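Side-chain contacts in (S)-ureidoglycine aminohydrolase (Escherichia coli, PDB 1RC6), which hydrolyses (S)-ureidoglycine to (S)-ureidoglycolate and ammonia, a manganese-dependent step in the use of allantoin as a nitrogen source: residues 110-113 with 114-117; 170-174 with 175-179. All coordinates share one frame; numbering follows the deposited sequence.

The chain is a bicupin, and the two contacts lie in connections of its two halves. Contact 1 comes first along the chain. It turns out of strand 107-111, in the six-stranded sheet of the N-terminal cupin domain. Contact 2 follows in the loop between strands 166-169 and 179-186 of the seven-stranded sheet. Their centres are about 14 Å apart. Tyr110 of contact 1 joins them: its CD2 is 3.7 Å from Leu171 CD2, and its CE1 is 3.8 Å from Phe177 CE1. So strand 107-111 of the N-terminal half packs against a loop of the C-terminal half. Contact 1 is away from the metal and substrate residues inferred by similarity; contact 2 comes closer, through Met179.

Contact 1: 110-113 with 114-117; sequences YCPP and GSLM
Pro112 and Ser115 are the ends of a type II beta turn that carries the chain out of strand 107-111. Ser115 N donates to Pro112 O over 3.3 Å, and this bond is weak, with an N-H...O angle of 145°. Pro113 and Gly114 fill the two central positions. Proline suits the first. Gly114 takes the second, with phi at +90°, where type II turns favour glycine. The bend continues into an inverse gamma turn centred on Ser115, with a weak bond from Leu116 N to Gly114 O. The chain then heads back beside the end of the strand.

Cys111 and Met117 meet across this bend. Cys111 CB lies 3.4 Å from Ser115 O. Cys111 SG, beside its own backbone N, faces Met117 from one side: it is 3.9 Å from Met117 CB and 3.7 Å from Met117 CE. The Met117 chain is extended at first and then bends at chi3 (-58°), which turns the methyl CE toward Cys111 SG. Both side chains are buried and touch Thr83 of strand 81-89. Nearer the turn, Ser115 OG lies 3.9 Å from CG of the Pro112 ring. That hydroxyl is hydrogen-bonded to Glu97 OE2.

The chemistry thus divides in two. On the buried side, a thiol packs on a thioether chain by apolar contact. At the partly exposed turn, the turn bond is weak, so the shape probably owes much to the proline and glycine, and the serine hydroxyl ties the turn to Glu97.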
loop_
_atom_site.group_PDB
_atom_site.type_symbol
_atom_site.label_atom_id
_atom_site.label_comp_id
_atom_site.label_asym_id
_atom_site.label_seq_id
_atom_site.Cartn_x
_atom_site.Cartn_y
_atom_site.Cartn_z
ATOM N N TYR A 110 11.864 1.218 0.400
ATOM C CA TYR A 110 11.510 2.630 0.432
ATOM C C TYR A 110 12.643 3.433 -0.201
ATOM O O TYR A 110 13.815 3.152 0.024
ATOM C CB TYR A 110 11.290 3.123 1.871
ATOM C CG TYR A 110 11.240 4.638 1.959
ATOM C CD1 TYR A 110 12.407 5.388 1.999
ATOM C CD2 TYR A 110 10.026 5.327 1.875
ATOM C CE1 TYR A 110 12.378 6.782 1.937
ATOM C CE2 TYR A 110 9.985 6.717 1.817
ATOM C CZ TYR A 110 11.168 7.439 1.842
ATOM O OH TYR A 110 11.147 8.808 1.739
ATOM N N CYS A 111 12.292 4.434 -0.990
ATOM C CA CYS A 111 13.289 5.288 -1.620
ATOM C C CYS A 111 13.026 6.758 -1.321
ATOM O O CYS A 111 11.927 7.263 -1.563
ATOM C CB CYS A 111 13.297 5.108 -3.139
ATOM S SG CYS A 111 13.960 3.537 -3.726
ATOM N N PRO A 112 14.034 7.467 -0.786
ATOM C CA PRO A 112 13.846 8.888 -0.488
ATOM C C PRO A 112 13.669 9.602 -1.812
ATOM O O PRO A 112 13.866 9.017 -2.866
ATOM C CB PRO A 112 15.149 9.271 0.206
ATOM C CG PRO A 112 16.151 8.367 -0.467
ATOM C CD PRO A 112 15.410 7.046 -0.460
ATOM N N PRO A 113 13.294 10.883 -1.771
ATOM C CA PRO A 113 13.086 11.695 -2.973
ATOM C C PRO A 113 14.277 11.656 -3.910
ATOM O O PRO A 113 15.418 11.716 -3.469
ATOM C CB PRO A 113 12.879 13.092 -2.417
ATOM C CG PRO A 113 12.291 12.833 -1.084
ATOM C CD PRO A 113 13.101 11.689 -0.557
ATOM N N GLY A 114 14.004 11.550 -5.204
ATOM C CA GLY A 114 15.070 11.538 -6.187
ATOM C C GLY A 114 15.644 10.188 -6.565
ATOM O O GLY A 114 15.968 9.963 -7.736
ATOM N N SER A 115 15.781 9.287 -5.594
ATOM C CA SER A 115 16.338 7.978 -5.881
ATOM C C SER A 115 15.396 7.069 -6.648
ATOM O O SER A 115 14.680 6.273 -6.054
ATOM C CB SER A 115 16.771 7.288 -4.593
ATOM O OG SER A 115 17.832 7.991 -3.983
ATOM N N LEU A 116 15.396 7.202 -7.972
ATOM C CA LEU A 116 14.584 6.365 -8.832
ATOM C C LEU A 116 14.730 4.902 -8.450
ATOM O O LEU A 116 15.796 4.454 -8.013
ATOM C CB LEU A 116 15.014 6.537 -10.273
ATOM C CG LEU A 116 14.235 7.572 -11.083
ATOM C CD1 LEU A 116 13.902 8.777 -10.220
ATOM C CD2 LEU A 116 15.047 7.939 -12.320
ATOM N N MET A 117 13.649 4.155 -8.627
ATOM C CA MET A 117 13.619 2.737 -8.293
ATOM C C MET A 117 13.288 1.935 -9.549
ATOM O O MET A 117 12.521 2.392 -10.403
ATOM C CB MET A 117 12.548 2.504 -7.232
ATOM C CG MET A 117 12.076 1.075 -7.096
ATOM S SD MET A 117 10.490 0.924 -6.193
ATOM C CE MET A 117 10.894 1.713 -4.593
#

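Contact 2: 170-174 with 175-179; sequences FLPKE and LGFDM
Glu174 and Phe177 close a beta turn, with Leu175 and Gly176 both in the helical region, inside the connection between the antiparallel neighbours 166-169 and 179-186 of the C-terminal cupin sheet. Phe177 N donates to Glu174 O at 2.7 Å, with an N-H...O angle of 156°.

The turn folds the Phe177 ring back onto the residues before it. Pro172 lies over one face: its CD is 3.6 Å from the ring centroid and 18° off the normal, a CH-pi contact. CB and CG of the same proline run along the CE2 side. Glu174 O sits at the ring edge, in its plane. The Leu171 side chain crosses that of Phe177 at about a right angle, with Leu171 CG 3.9 Å from Phe177 CE1. The ring is put there by a first torsion of -72°, with Phe177 CG beside its own backbone N. Trp145 meets the Phe177 ring edge-to-face, and Tyr136 OH is hydrogen-bonded to Gly176 O.

Met179 begins the next strand, its side chain about 7 Å from that of Lys253, a substrate-binding residue by similarity. Met179 SD lies 4.3 Å from Leu171 CD2.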
loop_
_atom_site.group_PDB
_atom_site.type_symbol
_atom_site.label_atom_id
_atom_site.label_comp_id
_atom_site.label_asym_id
_atom_site.label_seq_id
_atom_site.Cartn_x
_atom_site.Cartn_y
_atom_site.Cartn_z
ATOM N N PHE A 170 6.920 -0.098 9.152
ATOM C CA PHE A 170 7.892 -0.309 8.095
ATOM C C PHE A 170 9.026 0.682 8.009
ATOM O O PHE A 170 10.107 0.337 7.557
ATOM C CB PHE A 170 7.176 -0.315 6.754
ATOM C CG PHE A 170 6.593 -1.631 6.389
ATOM C CD1 PHE A 170 7.319 -2.536 5.641
ATOM C CD2 PHE A 170 5.309 -1.972 6.793
ATOM C CE1 PHE A 170 6.773 -3.771 5.296
ATOM C CE2 PHE A 170 4.756 -3.208 6.453
ATOM C CZ PHE A 170 5.491 -4.108 5.703
ATOM N N LEU A 171 8.782 1.912 8.433
ATOM C CA LEU A 171 9.783 2.956 8.319
ATOM C C LEU A 171 10.194 3.587 9.628
ATOM O O LEU A 171 9.530 3.437 10.637
ATOM C CB LEU A 171 9.253 4.046 7.371
ATOM C CG LEU A 171 9.466 3.926 5.853
ATOM C CD1 LEU A 171 9.501 2.472 5.402
ATOM C CD2 LEU A 171 8.377 4.698 5.136
ATOM N N PRO A 172 11.324 4.302 9.628
ATOM C CA PRO A 172 11.798 4.958 10.851
ATOM C C PRO A 172 10.795 6.046 11.251
ATOM O O PRO A 172 10.126 6.610 10.391
ATOM C CB PRO A 172 13.152 5.544 10.424
ATOM C CG PRO A 172 13.603 4.625 9.345
ATOM C CD PRO A 172 12.339 4.382 8.560
ATOM N N LYS A 173 10.703 6.346 12.541
ATOM C CA LYS A 173 9.780 7.367 13.035
ATOM C C LYS A 173 10.364 8.779 12.997
ATOM O O LYS A 173 9.639 9.749 13.155
ATOM C CB LYS A 173 9.373 7.043 14.471
ATOM C CG LYS A 173 9.056 5.578 14.704
ATOM C CD LYS A 173 7.735 5.173 14.083
ATOM C CE LYS A 173 6.612 5.288 15.095
ATOM N NZ LYS A 173 6.781 4.324 16.224
ATOM N N GLU A 174 11.672 8.896 12.800
ATOM C CA GLU A 174 12.344 10.195 12.754
ATOM C C GLU A 174 11.704 11.198 11.793
ATOM O O GLU A 174 11.235 10.841 10.709
ATOM C CB GLU A 174 13.825 10.019 12.376
ATOM C CG GLU A 174 14.745 9.588 13.509
ATOM C CD GLU A 174 14.311 8.292 14.175
ATOM O OE1 GLU A 174 14.212 7.258 13.478
ATOM O OE2 GLU A 174 14.073 8.307 15.403
ATOM N N LEU A 175 11.723 12.464 12.189
ATOM C CA LEU A 175 11.151 13.532 11.392
ATOM C C LEU A 175 11.691 13.552 9.983
ATOM O O LEU A 175 11.130 14.221 9.111
ATOM C CB LEU A 175 11.422 14.883 12.044
ATOM C CG LEU A 175 10.985 15.019 13.506
ATOM C CD1 LEU A 175 11.237 16.434 13.971
ATOM C CD2 LEU A 175 9.513 14.656 13.650
ATOM N N GLY A 176 12.793 12.841 9.760
ATOM C CA GLY A 176 13.373 12.790 8.430
ATOM C C GLY A 176 12.307 12.229 7.516
ATOM O O GLY A 176 12.201 12.607 6.331
ATOM N N PHE A 177 11.503 11.331 8.085
ATOM C CA PHE A 177 10.416 10.703 7.354
ATOM C C PHE A 177 9.107 11.456 7.570
ATOM O O PHE A 177 8.790 11.874 8.678
ATOM C CB PHE A 177 10.267 9.247 7.784
ATOM C CG PHE A 177 11.374 8.355 7.294
ATOM C CD1 PHE A 177 11.185 7.535 6.190
ATOM C CD2 PHE A 177 12.620 8.370 7.909
ATOM C CE1 PHE A 177 12.226 6.746 5.705
ATOM C CE2 PHE A 177 13.655 7.594 7.438
ATOM C CZ PHE A 177 13.462 6.780 6.335
ATOM N N ASP A 178 8.357 11.628 6.486
ATOM C CA ASP A 178 7.089 12.325 6.529
ATOM C C ASP A 178 5.940 11.350 6.247
ATOM O O ASP A 178 4.837 11.763 5.905
ATOM C CB ASP A 178 7.094 13.455 5.501
ATOM C CG ASP A 178 7.106 12.945 4.074
ATOM O OD1 ASP A 178 7.242 11.719 3.871
ATOM O OD2 ASP A 178 6.982 13.782 3.150
ATOM N N MET A 179 6.203 10.054 6.386
ATOM C CA MET A 179 5.173 9.050 6.150
ATOM C C MET A 179 5.601 7.738 6.760
ATOM O O MET A 179 6.688 7.629 7.310
ATOM C CB MET A 179 4.959 8.830 4.654
ATOM C CG MET A 179 6.217 8.395 3.956
ATOM S SD MET A 179 5.940 7.254 2.601
ATOM C CE MET A 179 5.986 8.306 1.327
#